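Local coordinates for protein RickCE (Rickettsia bellii, PDB 5HAM) that probably acts as a CE-clan cysteine protease, a bacterial effector that removes ubiquitin from modified proteins, at residues Thr15-Ala20 and Gln248-Ala253; Ile33-Thr38 and Ile138-Gly143; Asp47-Gly52 and Glu98-Lys103; Glu134-Pro139 and Leu150-Asp155; Thr202-Asp207 and Gln226-Thr231. All blocks are in the same frame, centred on the assembly; numbering follows the deposited sequence.

Interaction 1: Thr15-Ala20 and Gln248-Ala253; sequences THLLTA and QILTDA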
# COMPACT_ATOMS: atom_id res chain seq x y z
N THR A 15 11.09 2.86 -4.29
CA THR A 15 11.72 2.03 -5.31
C THR A 15 13.16 2.46 -5.59
O THR A 15 14.05 1.62 -5.64
CB THR A 15 10.86 2.04 -6.60
OG1 THR A 15 9.65 1.32 -6.34
CG2 THR A 15 11.56 1.36 -7.72
N HIS A 16 13.40 3.75 -5.74
CA HIS A 16 14.76 4.26 -5.99
C HIS A 16 15.69 4.05 -4.81
O HIS A 16 16.84 3.63 -4.97
CB HIS A 16 14.73 5.76 -6.31
CG HIS A 16 13.99 6.11 -7.55
ND1 HIS A 16 13.62 7.39 -7.87
CD2 HIS A 16 13.54 5.32 -8.56
CE1 HIS A 16 12.97 7.39 -9.02
NE2 HIS A 16 12.91 6.15 -9.46
N LEU A 17 15.20 4.39 -3.62
CA LEU A 17 15.96 4.19 -2.40
C LEU A 17 16.37 2.73 -2.24
O LEU A 17 17.50 2.44 -1.86
CB LEU A 17 15.15 4.67 -1.21
CG LEU A 17 15.20 6.19 -1.12
CD1 LEU A 17 14.10 6.73 -0.21
CD2 LEU A 17 16.59 6.59 -0.64
N LEU A 18 15.45 1.82 -2.54
CA LEU A 18 15.71 0.39 -2.39
C LEU A 18 16.74 -0.07 -3.41
O LEU A 18 17.74 -0.70 -3.06
CB LEU A 18 14.43 -0.43 -2.54
CG LEU A 18 13.52 -0.43 -1.31
CD1 LEU A 18 12.20 -1.10 -1.67
CD2 LEU A 18 14.19 -1.13 -0.15
N THR A 19 16.47 0.25 -4.67
CA THR A 19 17.38 -0.06 -5.77
C THR A 19 18.80 0.48 -5.55
O THR A 19 19.78 -0.21 -5.83
CB THR A 19 16.80 0.47 -7.09
OG1 THR A 19 15.63 -0.29 -7.41
CG2 THR A 19 17.79 0.35 -8.22
N ALA A 20 18.90 1.69 -5.02
CA ALA A 20 20.20 2.31 -4.77
C ALA A 20 20.98 1.63 -3.65
O ALA A 20 22.21 1.64 -3.63
CB ALA A 20 20.02 3.79 -4.46
N GLN A 248 20.07 12.42 0.84
CA GLN A 248 21.45 12.37 0.32
C GLN A 248 21.62 11.29 -0.74
O GLN A 248 22.21 11.53 -1.79
CB GLN A 248 22.46 12.06 1.43
CG GLN A 248 22.39 12.87 2.71
CD GLN A 248 23.62 12.62 3.60
OE1 GLN A 248 24.74 12.93 3.21
NE2 GLN A 248 23.40 12.04 4.79
N ILE A 249 21.14 10.08 -0.45
CA ILE A 249 21.20 8.98 -1.41
C ILE A 249 20.47 9.38 -2.69
O ILE A 249 20.97 9.20 -3.80
CB ILE A 249 20.56 7.72 -0.84
CG1 ILE A 249 21.33 7.26 0.41
CG2 ILE A 249 20.49 6.62 -1.89
CD1 ILE A 249 20.62 6.19 1.21
N LEU A 250 19.29 9.96 -2.51
CA LEU A 250 18.52 10.49 -3.62
C LEU A 250 19.27 11.61 -4.32
O LEU A 250 19.35 11.61 -5.55
CB LEU A 250 17.18 11.02 -3.13
CG LEU A 250 16.16 9.95 -2.73
CD1 LEU A 250 14.95 10.60 -2.06
CD2 LEU A 250 15.77 9.11 -3.94
N THR A 251 19.81 12.56 -3.55
CA THR A 251 20.56 13.68 -4.11
C THR A 251 21.76 13.18 -4.90
O THR A 251 22.10 13.72 -5.96
CB THR A 251 21.02 14.67 -3.02
OG1 THR A 251 19.91 15.45 -2.58
CG2 THR A 251 22.10 15.61 -3.55
N ASP A 252 22.37 12.11 -4.41
CA ASP A 252 23.44 11.45 -5.14
C ASP A 252 22.91 10.70 -6.36
O ASP A 252 23.36 9.58 -6.63
CB ASP A 252 24.24 10.53 -4.22
CG ASP A 252 25.07 11.29 -3.20
OD1 ASP A 252 25.67 12.32 -3.57
OD2 ASP A 252 25.13 10.86 -2.03
N ALA A 253 21.97 11.33 -7.07
CA ALA A 253 21.36 10.86 -8.32
C ALA A 253 20.15 11.72 -8.71
O ALA A 253 20.19 12.44 -9.70
CB ALA A 253 20.95 9.40 -8.23

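Interaction 2: Ile33-Thr38 and Ile138-Gly143; sequences ITFRNT and IPIEMG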
# COMPACT_ATOMS: atom_id res chain seq x y z
N ILE A 33 2.93 -3.83 -4.22
CA ILE A 33 1.60 -4.39 -4.07
C ILE A 33 0.75 -3.34 -3.38
O ILE A 33 1.16 -2.76 -2.38
CB ILE A 33 1.65 -5.65 -3.23
CG1 ILE A 33 2.11 -6.84 -4.09
CG2 ILE A 33 0.27 -5.92 -2.59
CD1 ILE A 33 2.43 -8.08 -3.26
N THR A 34 -0.42 -3.07 -3.94
CA THR A 34 -1.29 -2.03 -3.39
C THR A 34 -2.70 -2.55 -3.10
O THR A 34 -3.30 -3.27 -3.90
CB THR A 34 -1.39 -0.79 -4.32
OG1 THR A 34 -2.04 -1.15 -5.54
CG2 THR A 34 -0.00 -0.27 -4.67
N PHE A 35 -3.21 -2.20 -1.93
CA PHE A 35 -4.56 -2.57 -1.57
C PHE A 35 -5.39 -1.31 -1.44
O PHE A 35 -4.89 -0.27 -0.97
CB PHE A 35 -4.59 -3.27 -0.23
CG PHE A 35 -3.88 -4.59 -0.20
CD1 PHE A 35 -4.44 -5.70 -0.80
CD2 PHE A 35 -2.67 -4.72 0.47
CE1 PHE A 35 -3.80 -6.92 -0.76
CE2 PHE A 35 -2.03 -5.94 0.51
CZ PHE A 35 -2.60 -7.04 -0.11
N ARG A 36 -6.65 -1.41 -1.82
CA ARG A 36 -7.59 -0.37 -1.48
C ARG A 36 -7.85 -0.52 0.01
O ARG A 36 -7.66 -1.61 0.57
CB ARG A 36 -8.86 -0.54 -2.30
CG ARG A 36 -8.64 -0.30 -3.81
CD ARG A 36 -9.44 -1.30 -4.65
NE ARG A 36 -10.65 -1.68 -3.94
CZ ARG A 36 -11.05 -2.93 -3.70
NH1 ARG A 36 -12.16 -3.10 -3.02
NH2 ARG A 36 -10.35 -3.98 -4.13
N ASN A 37 -8.24 0.57 0.67
CA ASN A 37 -8.63 0.52 2.08
C ASN A 37 -10.15 0.50 2.27
O ASN A 37 -10.64 0.17 3.34
CB ASN A 37 -7.99 1.65 2.89
CG ASN A 37 -7.81 2.93 2.08
OD1 ASN A 37 -8.33 3.06 0.97
ND2 ASN A 37 -7.08 3.89 2.65
N THR A 38 -10.88 0.87 1.22
CA THR A 38 -12.33 0.75 1.24
C THR A 38 -12.81 -0.52 0.56
O THR A 38 -12.29 -0.93 -0.46
CB THR A 38 -13.02 1.96 0.58
OG1 THR A 38 -12.51 2.14 -0.75
CG2 THR A 38 -12.78 3.20 1.39
N ILE A 138 9.32 -6.40 -1.59
CA ILE A 138 8.06 -5.89 -2.10
C ILE A 138 7.48 -4.82 -1.18
O ILE A 138 7.06 -5.11 -0.06
CB ILE A 138 7.00 -7.02 -2.22
CG1 ILE A 138 7.61 -8.27 -2.88
CG2 ILE A 138 5.78 -6.50 -2.98
CD1 ILE A 138 6.66 -9.48 -2.91
N PRO A 139 7.46 -3.57 -1.65
CA PRO A 139 6.79 -2.50 -0.90
C PRO A 139 5.31 -2.78 -0.93
O PRO A 139 4.81 -3.12 -1.99
CB PRO A 139 7.11 -1.24 -1.72
CG PRO A 139 8.25 -1.59 -2.59
CD PRO A 139 8.13 -3.07 -2.86
N ILE A 140 4.63 -2.66 0.20
CA ILE A 140 3.20 -2.92 0.26
C ILE A 140 2.44 -1.72 0.82
O ILE A 140 2.68 -1.30 1.95
CB ILE A 140 2.87 -4.19 1.08
CG1 ILE A 140 3.54 -5.40 0.42
CG2 ILE A 140 1.36 -4.38 1.16
CD1 ILE A 140 3.07 -6.70 0.94
N GLU A 141 1.55 -1.17 0.00
CA GLU A 141 0.70 -0.07 0.43
C GLU A 141 -0.64 -0.59 0.93
O GLU A 141 -1.47 -1.00 0.14
CB GLU A 141 0.50 0.92 -0.72
CG GLU A 141 0.34 2.37 -0.29
CD GLU A 141 0.06 3.29 -1.47
OE1 GLU A 141 -0.16 2.77 -2.59
OE2 GLU A 141 0.06 4.53 -1.28
N MET A 142 -0.83 -0.56 2.25
CA MET A 142 -2.05 -1.03 2.89
C MET A 142 -3.17 -0.03 2.81
O MET A 142 -4.27 -0.26 3.33
CB MET A 142 -1.79 -1.32 4.38
CG MET A 142 -0.69 -2.31 4.66
SD MET A 142 -1.12 -3.97 4.17
CE MET A 142 -2.54 -4.28 5.16
N GLY A 143 -2.90 1.10 2.18
CA GLY A 143 -3.88 2.16 2.06
C GLY A 143 -3.05 3.36 1.67
O GLY A 143 -1.82 3.27 1.67

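Interaction 3: Asp47-Gly52 and Glu98-Lys103; sequences DYTAKG and EREKLK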
# COMPACT_ATOMS: atom_id res chain seq x y z
N ASP A 47 -25.11 3.29 -6.65
CA ASP A 47 -24.85 4.64 -7.15
C ASP A 47 -24.75 4.61 -8.67
O ASP A 47 -24.95 5.63 -9.33
CB ASP A 47 -23.53 5.18 -6.58
CG ASP A 47 -23.66 5.68 -5.15
OD1 ASP A 47 -24.69 5.44 -4.49
OD2 ASP A 47 -22.69 6.33 -4.68
N TYR A 48 -24.38 3.44 -9.21
CA TYR A 48 -24.27 3.27 -10.65
C TYR A 48 -25.45 2.53 -11.29
O TYR A 48 -25.78 2.76 -12.45
CB TYR A 48 -22.97 2.55 -11.00
CG TYR A 48 -21.73 3.13 -10.34
CD1 TYR A 48 -21.09 4.25 -10.86
CD2 TYR A 48 -21.19 2.55 -9.20
CE1 TYR A 48 -19.97 4.77 -10.28
CE2 TYR A 48 -20.07 3.06 -8.61
CZ TYR A 48 -19.46 4.17 -9.15
OH TYR A 48 -18.33 4.68 -8.56
N THR A 49 -26.10 1.64 -10.53
CA THR A 49 -27.09 0.73 -11.10
C THR A 49 -28.55 1.07 -10.80
O THR A 49 -29.45 0.62 -11.51
CB THR A 49 -26.85 -0.74 -10.66
OG1 THR A 49 -26.94 -0.84 -9.24
CG2 THR A 49 -25.48 -1.23 -11.11
N ALA A 50 -28.79 1.85 -9.74
CA ALA A 50 -30.15 2.23 -9.36
C ALA A 50 -30.78 3.13 -10.40
O ALA A 50 -30.16 4.06 -10.93
CB ALA A 50 -30.19 2.90 -8.00
N LYS A 51 -32.03 2.82 -10.71
CA LYS A 51 -32.78 3.55 -11.71
C LYS A 51 -34.13 3.93 -11.09
O LYS A 51 -34.48 3.42 -10.01
CB LYS A 51 -32.95 2.66 -12.94
CG LYS A 51 -31.63 2.09 -13.39
CD LYS A 51 -31.70 1.36 -14.71
CE LYS A 51 -30.29 1.04 -15.19
NZ LYS A 51 -29.47 0.30 -14.18
N GLY A 52 -34.85 4.83 -11.74
CA GLY A 52 -36.19 5.19 -11.31
C GLY A 52 -36.28 5.67 -9.87
O GLY A 52 -35.58 6.58 -9.45
N GLU A 98 -23.94 5.88 -18.88
CA GLU A 98 -22.63 6.31 -18.42
C GLU A 98 -22.35 5.83 -17.01
O GLU A 98 -21.21 5.57 -16.65
CB GLU A 98 -22.44 7.82 -18.55
CG GLU A 98 -20.96 8.24 -18.66
CD GLU A 98 -20.33 7.91 -20.03
OE1 GLU A 98 -19.12 8.19 -20.20
OE2 GLU A 98 -21.03 7.39 -20.94
N ARG A 99 -23.40 5.70 -16.20
CA ARG A 99 -23.19 5.22 -14.85
C ARG A 99 -22.74 3.77 -14.92
O ARG A 99 -21.85 3.34 -14.18
CB ARG A 99 -24.44 5.40 -13.98
CG ARG A 99 -24.73 6.85 -13.63
CD ARG A 99 -26.17 7.02 -13.16
NE ARG A 99 -26.44 6.31 -11.91
CZ ARG A 99 -27.52 5.57 -11.66
NH1 ARG A 99 -28.47 5.41 -12.58
NH2 ARG A 99 -27.65 4.97 -10.49
N GLU A 100 -23.33 3.03 -15.86
CA GLU A 100 -22.93 1.65 -16.13
C GLU A 100 -21.45 1.51 -16.54
O GLU A 100 -20.75 0.63 -16.02
CB GLU A 100 -23.85 1.03 -17.18
CG GLU A 100 -23.75 -0.48 -17.27
CD GLU A 100 -24.12 -1.16 -15.96
OE1 GLU A 100 -25.05 -0.66 -15.28
OE2 GLU A 100 -23.49 -2.17 -15.62
N LYS A 101 -20.97 2.36 -17.45
CA LYS A 101 -19.56 2.33 -17.87
C LYS A 101 -18.64 2.65 -16.69
O LYS A 101 -17.58 2.05 -16.52
CB LYS A 101 -19.29 3.35 -18.97
CG LYS A 101 -20.21 3.23 -20.18
CD LYS A 101 -19.89 4.30 -21.23
CE LYS A 101 -20.77 4.15 -22.47
NZ LYS A 101 -20.54 5.23 -23.48
N LEU A 102 -19.07 3.61 -15.88
CA LEU A 102 -18.29 4.02 -14.74
C LEU A 102 -18.11 2.83 -13.79
O LEU A 102 -17.01 2.56 -13.33
CB LEU A 102 -19.00 5.18 -14.05
CG LEU A 102 -18.24 6.49 -13.82
CD1 LEU A 102 -17.26 6.80 -14.96
CD2 LEU A 102 -19.23 7.61 -13.64
N LYS A 103 -19.20 2.12 -13.54
CA LYS A 103 -19.20 0.93 -12.70
C LYS A 103 -18.26 -0.14 -13.26
O LYS A 103 -17.50 -0.77 -12.51
CB LYS A 103 -20.62 0.36 -12.60
CG LYS A 103 -20.73 -1.02 -11.99
CD LYS A 103 -21.88 -1.76 -12.66
CE LYS A 103 -21.85 -3.22 -12.30
NZ LYS A 103 -21.60 -3.36 -10.84

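Interaction 4: Glu134-Pro139 and Leu150-Asp155; sequences EAAVIP and LVAKYD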
# COMPACT_ATOMS: atom_id res chain seq x y z
N GLU A 134 18.79 -13.82 -3.66
CA GLU A 134 18.64 -14.26 -2.28
C GLU A 134 17.47 -13.59 -1.53
O GLU A 134 17.06 -14.06 -0.48
CB GLU A 134 19.95 -14.21 -1.49
CG GLU A 134 20.51 -12.85 -1.19
CD GLU A 134 21.68 -12.92 -0.22
OE1 GLU A 134 22.76 -13.42 -0.61
OE2 GLU A 134 21.52 -12.48 0.95
N ALA A 135 16.94 -12.52 -2.10
CA ALA A 135 15.76 -11.86 -1.54
C ALA A 135 15.01 -11.04 -2.58
O ALA A 135 15.60 -10.48 -3.50
CB ALA A 135 16.13 -10.97 -0.33
N ALA A 136 13.70 -11.00 -2.42
CA ALA A 136 12.85 -10.14 -3.23
C ALA A 136 12.15 -9.22 -2.25
O ALA A 136 11.56 -9.67 -1.27
CB ALA A 136 11.85 -10.95 -4.01
N VAL A 137 12.26 -7.92 -2.51
CA VAL A 137 11.69 -6.93 -1.62
C VAL A 137 10.45 -6.33 -2.28
O VAL A 137 10.50 -5.83 -3.41
CB VAL A 137 12.73 -5.83 -1.31
CG1 VAL A 137 12.15 -4.76 -0.38
CG2 VAL A 137 13.99 -6.46 -0.73
N ILE A 138 9.32 -6.40 -1.59
CA ILE A 138 8.06 -5.89 -2.10
C ILE A 138 7.48 -4.82 -1.18
O ILE A 138 7.06 -5.11 -0.06
CB ILE A 138 7.00 -7.02 -2.22
CG1 ILE A 138 7.61 -8.27 -2.88
CG2 ILE A 138 5.78 -6.50 -2.98
CD1 ILE A 138 6.66 -9.48 -2.91
N PRO A 139 7.46 -3.57 -1.65
CA PRO A 139 6.79 -2.50 -0.90
C PRO A 139 5.31 -2.78 -0.93
O PRO A 139 4.81 -3.12 -1.99
CB PRO A 139 7.11 -1.24 -1.72
CG PRO A 139 8.25 -1.59 -2.59
CD PRO A 139 8.13 -3.07 -2.86
N LEU A 150 7.30 -6.28 2.51
CA LEU A 150 7.29 -7.72 2.57
C LEU A 150 8.51 -8.27 1.82
O LEU A 150 8.67 -8.01 0.64
CB LEU A 150 6.00 -8.27 1.97
CG LEU A 150 5.85 -9.79 2.01
CD1 LEU A 150 5.61 -10.25 3.45
CD2 LEU A 150 4.74 -10.26 1.09
N VAL A 151 9.36 -9.02 2.51
CA VAL A 151 10.56 -9.57 1.90
C VAL A 151 10.47 -11.08 1.76
O VAL A 151 10.15 -11.79 2.72
CB VAL A 151 11.83 -9.19 2.69
CG1 VAL A 151 13.07 -9.64 1.94
CG2 VAL A 151 11.87 -7.68 2.92
N ALA A 152 10.74 -11.57 0.56
CA ALA A 152 10.59 -12.98 0.22
C ALA A 152 11.94 -13.64 0.10
O ALA A 152 12.83 -13.14 -0.60
CB ALA A 152 9.84 -13.10 -1.09
N LYS A 153 12.09 -14.77 0.77
CA LYS A 153 13.33 -15.54 0.71
C LYS A 153 13.02 -17.02 0.56
O LYS A 153 11.92 -17.48 0.84
CB LYS A 153 14.19 -15.29 1.94
CG LYS A 153 14.73 -13.89 2.02
CD LYS A 153 15.55 -13.69 3.27
CE LYS A 153 15.91 -12.24 3.47
NZ LYS A 153 16.59 -12.02 4.77
N TYR A 154 14.02 -17.77 0.12
CA TYR A 154 13.81 -19.15 -0.24
C TYR A 154 14.87 -20.05 0.37
O TYR A 154 16.07 -19.85 0.14
CB TYR A 154 13.84 -19.30 -1.75
CG TYR A 154 13.58 -20.71 -2.22
CD1 TYR A 154 12.34 -21.29 -2.03
CD2 TYR A 154 14.56 -21.44 -2.86
CE1 TYR A 154 12.09 -22.57 -2.45
CE2 TYR A 154 14.32 -22.72 -3.30
CZ TYR A 154 13.07 -23.28 -3.09
OH TYR A 154 12.81 -24.56 -3.51
N ASP A 155 14.43 -21.03 1.14
CA ASP A 155 15.31 -22.08 1.62
C ASP A 155 15.24 -23.30 0.70
O ASP A 155 14.29 -24.08 0.75
CB ASP A 155 14.94 -22.48 3.04
CG ASP A 155 15.90 -23.48 3.62
OD1 ASP A 155 17.12 -23.20 3.61
OD2 ASP A 155 15.46 -24.55 4.07
O HOH W 1 16.60 -16.90 -0.53

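Interaction 5: Thr202-Asp207 and Gln226-Thr231; sequences TKQQTD and QAILST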
# COMPACT_ATOMS: atom_id res chain seq x y z
N THR A 202 7.02 -4.72 14.59
CA THR A 202 7.84 -3.82 15.38
C THR A 202 7.36 -2.41 15.16
O THR A 202 7.58 -1.83 14.10
CB THR A 202 9.30 -3.91 14.98
OG1 THR A 202 9.71 -5.27 15.07
CG2 THR A 202 10.16 -3.04 15.90
N LYS A 203 6.67 -1.87 16.16
CA LYS A 203 6.22 -0.50 16.09
C LYS A 203 7.47 0.37 16.07
O LYS A 203 8.34 0.23 16.93
CB LYS A 203 5.34 -0.14 17.29
CG LYS A 203 4.94 1.32 17.31
CD LYS A 203 4.42 1.76 18.67
CE LYS A 203 2.95 2.20 18.61
NZ LYS A 203 2.48 2.85 19.89
N GLN A 204 7.56 1.24 15.07
CA GLN A 204 8.74 2.09 14.96
C GLN A 204 8.41 3.56 15.14
O GLN A 204 9.05 4.25 15.92
CB GLN A 204 9.47 1.82 13.64
CG GLN A 204 10.16 0.50 13.68
CD GLN A 204 10.59 -0.00 12.32
OE1 GLN A 204 9.88 0.17 11.32
NE2 GLN A 204 11.76 -0.64 12.26
N GLN A 205 7.40 4.03 14.42
CA GLN A 205 6.96 5.41 14.57
C GLN A 205 5.51 5.51 14.17
O GLN A 205 5.09 4.91 13.18
CB GLN A 205 7.82 6.34 13.70
CG GLN A 205 7.46 7.81 13.84
CD GLN A 205 8.57 8.72 13.38
OE1 GLN A 205 9.74 8.34 13.37
NE2 GLN A 205 8.21 9.94 13.00
N THR A 206 4.72 6.25 14.95
CA THR A 206 3.28 6.30 14.68
C THR A 206 2.85 7.42 13.74
O THR A 206 1.67 7.59 13.50
CB THR A 206 2.46 6.37 15.96
OG1 THR A 206 2.81 7.56 16.68
CG2 THR A 206 2.75 5.17 16.82
N ASP A 207 3.80 8.18 13.21
CA ASP A 207 3.48 9.12 12.15
C ASP A 207 3.38 8.39 10.82
O ASP A 207 4.33 7.72 10.40
CB ASP A 207 4.54 10.22 12.06
CG ASP A 207 4.77 10.92 13.37
OD1 ASP A 207 4.33 10.39 14.41
OD2 ASP A 207 5.40 11.99 13.37
N GLN A 226 19.56 -8.73 8.40
CA GLN A 226 19.94 -7.93 9.58
C GLN A 226 18.72 -7.51 10.37
O GLN A 226 17.65 -7.29 9.79
CB GLN A 226 20.69 -6.66 9.17
CG GLN A 226 21.89 -6.87 8.27
CD GLN A 226 22.90 -7.83 8.85
OE1 GLN A 226 23.56 -7.53 9.86
NE2 GLN A 226 23.02 -9.00 8.23
N ALA A 227 18.87 -7.37 11.68
CA ALA A 227 17.74 -6.92 12.49
C ALA A 227 17.32 -5.50 12.09
O ALA A 227 18.17 -4.62 11.88
CB ALA A 227 18.09 -6.96 13.98
N ILE A 228 16.02 -5.29 11.99
CA ILE A 228 15.47 -3.96 11.76
C ILE A 228 15.62 -3.11 13.02
O ILE A 228 15.97 -3.62 14.09
CB ILE A 228 14.00 -4.01 11.32
CG1 ILE A 228 13.10 -4.54 12.44
CG2 ILE A 228 13.84 -4.88 10.08
CD1 ILE A 228 11.63 -4.51 12.06
N LEU A 229 15.36 -1.81 12.90
CA LEU A 229 15.46 -0.90 14.03
C LEU A 229 14.38 -1.21 15.05
O LEU A 229 13.21 -1.20 14.72
CB LEU A 229 15.33 0.55 13.56
CG LEU A 229 16.46 1.11 12.70
CD1 LEU A 229 15.97 2.32 11.91
CD2 LEU A 229 17.62 1.47 13.60
N SER A 230 14.77 -1.47 16.29
CA SER A 230 13.79 -1.84 17.30
C SER A 230 12.92 -0.65 17.64
O SER A 230 13.17 0.48 17.19
CB SER A 230 14.49 -2.32 18.56
OG SER A 230 15.11 -1.23 19.19
N THR A 231 11.88 -0.91 18.44
CA THR A 231 11.02 0.16 18.91
C THR A 231 11.87 1.19 19.64
O THR A 231 11.75 2.38 19.42
CB THR A 231 9.88 -0.35 19.81
OG1 THR A 231 9.04 -1.25 19.07
CG2 THR A 231 9.03 0.81 20.28
O HOH W 2 9.58 3.77 18.35

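Interaction 1: Thr15-Ala20 and Gln248-Ala253
H16 makes the first touch from helix 11-20: its CB lies 4.2 Å from L250 CD2, whereas the imidazole turns away and bonds through ND1 to OE1 of Q257. L17 carries more of the contact, mainly through one branch. Its CD2 meets L250 CG at 4.0 Å and I249 CG2 at 4.1 Å, and the L17 and L250 side chains cross at about a right angle. The L17 CG atom adds a further approach, 4.1 Å from L250 CD2. With CG beside the backbone N (chi1 -78°), the leucine is swung toward the opposing helix although its CB is not aimed there. V216 of helix 211-223 also packs on L17, while L250 rests in addition on Q257 and D258 of helix 255-262. One turn on from H16, the A20 methyl lies 3.9 Å from I249 CG2, which therefore touches both L17 and A20. No hydrogen bond crosses between the segments, and 208 Å² is buried in all. The evidence is that of plain apolar helix-helix packing, joining helix 11-20 near the start of the chain to the last turn of helix 238-251.

Interaction 2: Ile33-Thr38 and Ile138-Gly143
M142 and F35 make a Met-aromatic contact just beyond the end of a parallel strand pair. M142 SD lies 5.2 Å from the centroid of the F35 ring and 64° off the ring normal, an oblique approach in which the two side chains run alongside each other. Bends at chi2 and chi3 curl the methionine chain so that SD sits 4.1 Å from F35 CD2. The same ring offers CE2 to I140 CG2 at 3.8 Å. Before this pair in the chain the backbones form a regular parallel ladder: I33 N donates to P139 O, E141 N to I33 O at 2.9 Å and F35 N to E141 O at 3.0 Å, so that I33 bonds to the residues flanking I140. On the I33 face, I33 lies beside I140, and its CD1 meets I138 CG2 at 3.7 Å. On the other face the T34 methyl CG2 lies 3.7 Å from E141 OE1; the polar ends are engaged elsewhere, T34 OG1 with Q113 and E141 OE2 with the backbone N of G145. Further along, N37 ND2 packs 3.7 Å from G143 CA. Strand 27-34 is the outermost strand, beside 135-141, with I33 and I138 against helix 96-130, F35, I140 and M142 against helix 175-188, and strand 147-155 beyond.

Interaction 3: Asp47-Gly52 and Glu98-Lys103
R99 of helix 96-130 binds the carbonyl of D47 in the last turn of helix 42-49 and that of A50 just past it: an arginine side chain donating to carbonyls at the C-terminal end of a helix, within the helical region built from 42-49, 52-69, 75-93 and 96-130. Followed outward, its CB lies 3.3 Å from Y48 O. CG stands beside the backbone N, and the turn about the CG-CD bond (chi3 65°) brings the guanidinium under the Y48 carbonyl. NE donates to D47 O at 3.1 Å, only 6° from the guanidinium plane. CZ sits below Y48 O, which lies 3.4 Å above the centre of the flat group. NH1 and NH2 both donate to A50 O, each at 2.7 Å, an end-on grip of two nitrogens on one atom; NH2 adds a weak bond to D47 O. The carbonyls of D47 and A50 thus hold the guanidinium at its edge and fix its rotation, while D96 forms a salt bridge with NH1. A positive group here would also be expected to offset the partial negative charge of the helix end. Y48 packs alongside: K103 CB meets Y48 CB at 3.6 Å, and K103 CA stands 4.1 Å above the ring plane, offset toward the rim. T49 adds its CG2, which meets K103 CD. Farther out on the ring, Y48 CE1 touches L102 CB at 3.9 Å.

Interaction 4: Glu134-Pro139 and Leu150-Asp155
A136 and A152 form a hydrogen-bonded antiparallel pair, and so do I138 and L150; between them V137 and V151 make a non-hydrogen-bonded pair. The strand axes approach to 4.6 Å and run at 162°, as expected for the two arms of a beta hairpin. A136 N donates to A152 O at 2.9 Å, and A152 N returns the bond to A136 O at 2.8 Å, nearly straight at 173°. The I138 and L150 pair repeats the exchange. At the open end, water 1 accepts from Y154 N and lies 2.9 Å from E134 O.

Of the side chains, A136 and A152 set methyl against methyl at 4.1 Å on the face shared with I138 and L150. On the reverse face V151 carries CG1 anti to its backbone N (chi1 -174°), which leaves that methyl 3.5 Å from A136 O and 4.0 Å from A135 CB. K153 runs extended past the neighbouring strand, its CG 3.4 Å from E134 O, before NZ bonds to I222 O. The hairpin lies mid-sheet, with strand 27-34 beside one arm and strand 160-166 beside the other; helix 96-130 covers the A136 and I138 face, and helix 211-223 meets A135, V137 and V151 on the other.

Interaction 5: Thr202-Asp207 and Gln226-Thr231
T231, Q204 and T202 contribute most of the buried surface where these two loops meet. T231 OG1 donates to K203 O at 2.7 Å, arriving in the carbonyl plane on a lone pair, and T231 CA approaches the same oxygen at 3.3 Å in a CA-H...O contact. Its hydroxyl stands beside the backbone N (chi1 -62°), facing the other loop. Q204 reaches across with an extended chain: NE2 donates to L229 O at 2.9 Å with an N-H...O angle of 173°. The oxygen lies only 5° out of the amide plane, and the bond uses a lone pair of L229 O. The other end of that amide is taken too, OE1 accepting from ND2 of N218, so both sides fix its flip. These loops flank helix 211-223, one before and one after it, and S230 is the N-cap of the short helix that follows. T202 packs against the same loop, its CG2 3.7 Å from T231 N and 3.8 Å from L229 O. Its other branch meets I228 tip to tip, OG1 lying 3.7 Å from CD1, while OG1 itself bonds to the backbone O of E200. One water donates to both Q204 O and T231 O, bridging the loops, and lies 2.8 Å from T231 O.

In the fold
Interactions 2 and 4 share strand 135-141 and the residues I138 and P139, so together they join strands 27-34, 135-141 and 147-155 side by side. Between the two, I140 CD1 packs on L150 CB at 3.5 Å. Interaction 1 touches this sheet through L18, whose CD1 lies 3.9 Å from V137 CG1, and its loop encloses all the others along the chain. Interaction 5 stays about 6 Å from interaction 4 at nearest atoms, its loops joined by helix 211-223. In CE-clan proteases the nucleophilic cysteine heads a helix packed on the sheet, and helix 211-223 may be that helix. Interaction 3 lies apart, its centre about 42 Å from that of interaction 4, in a helical region across the centre of the chain.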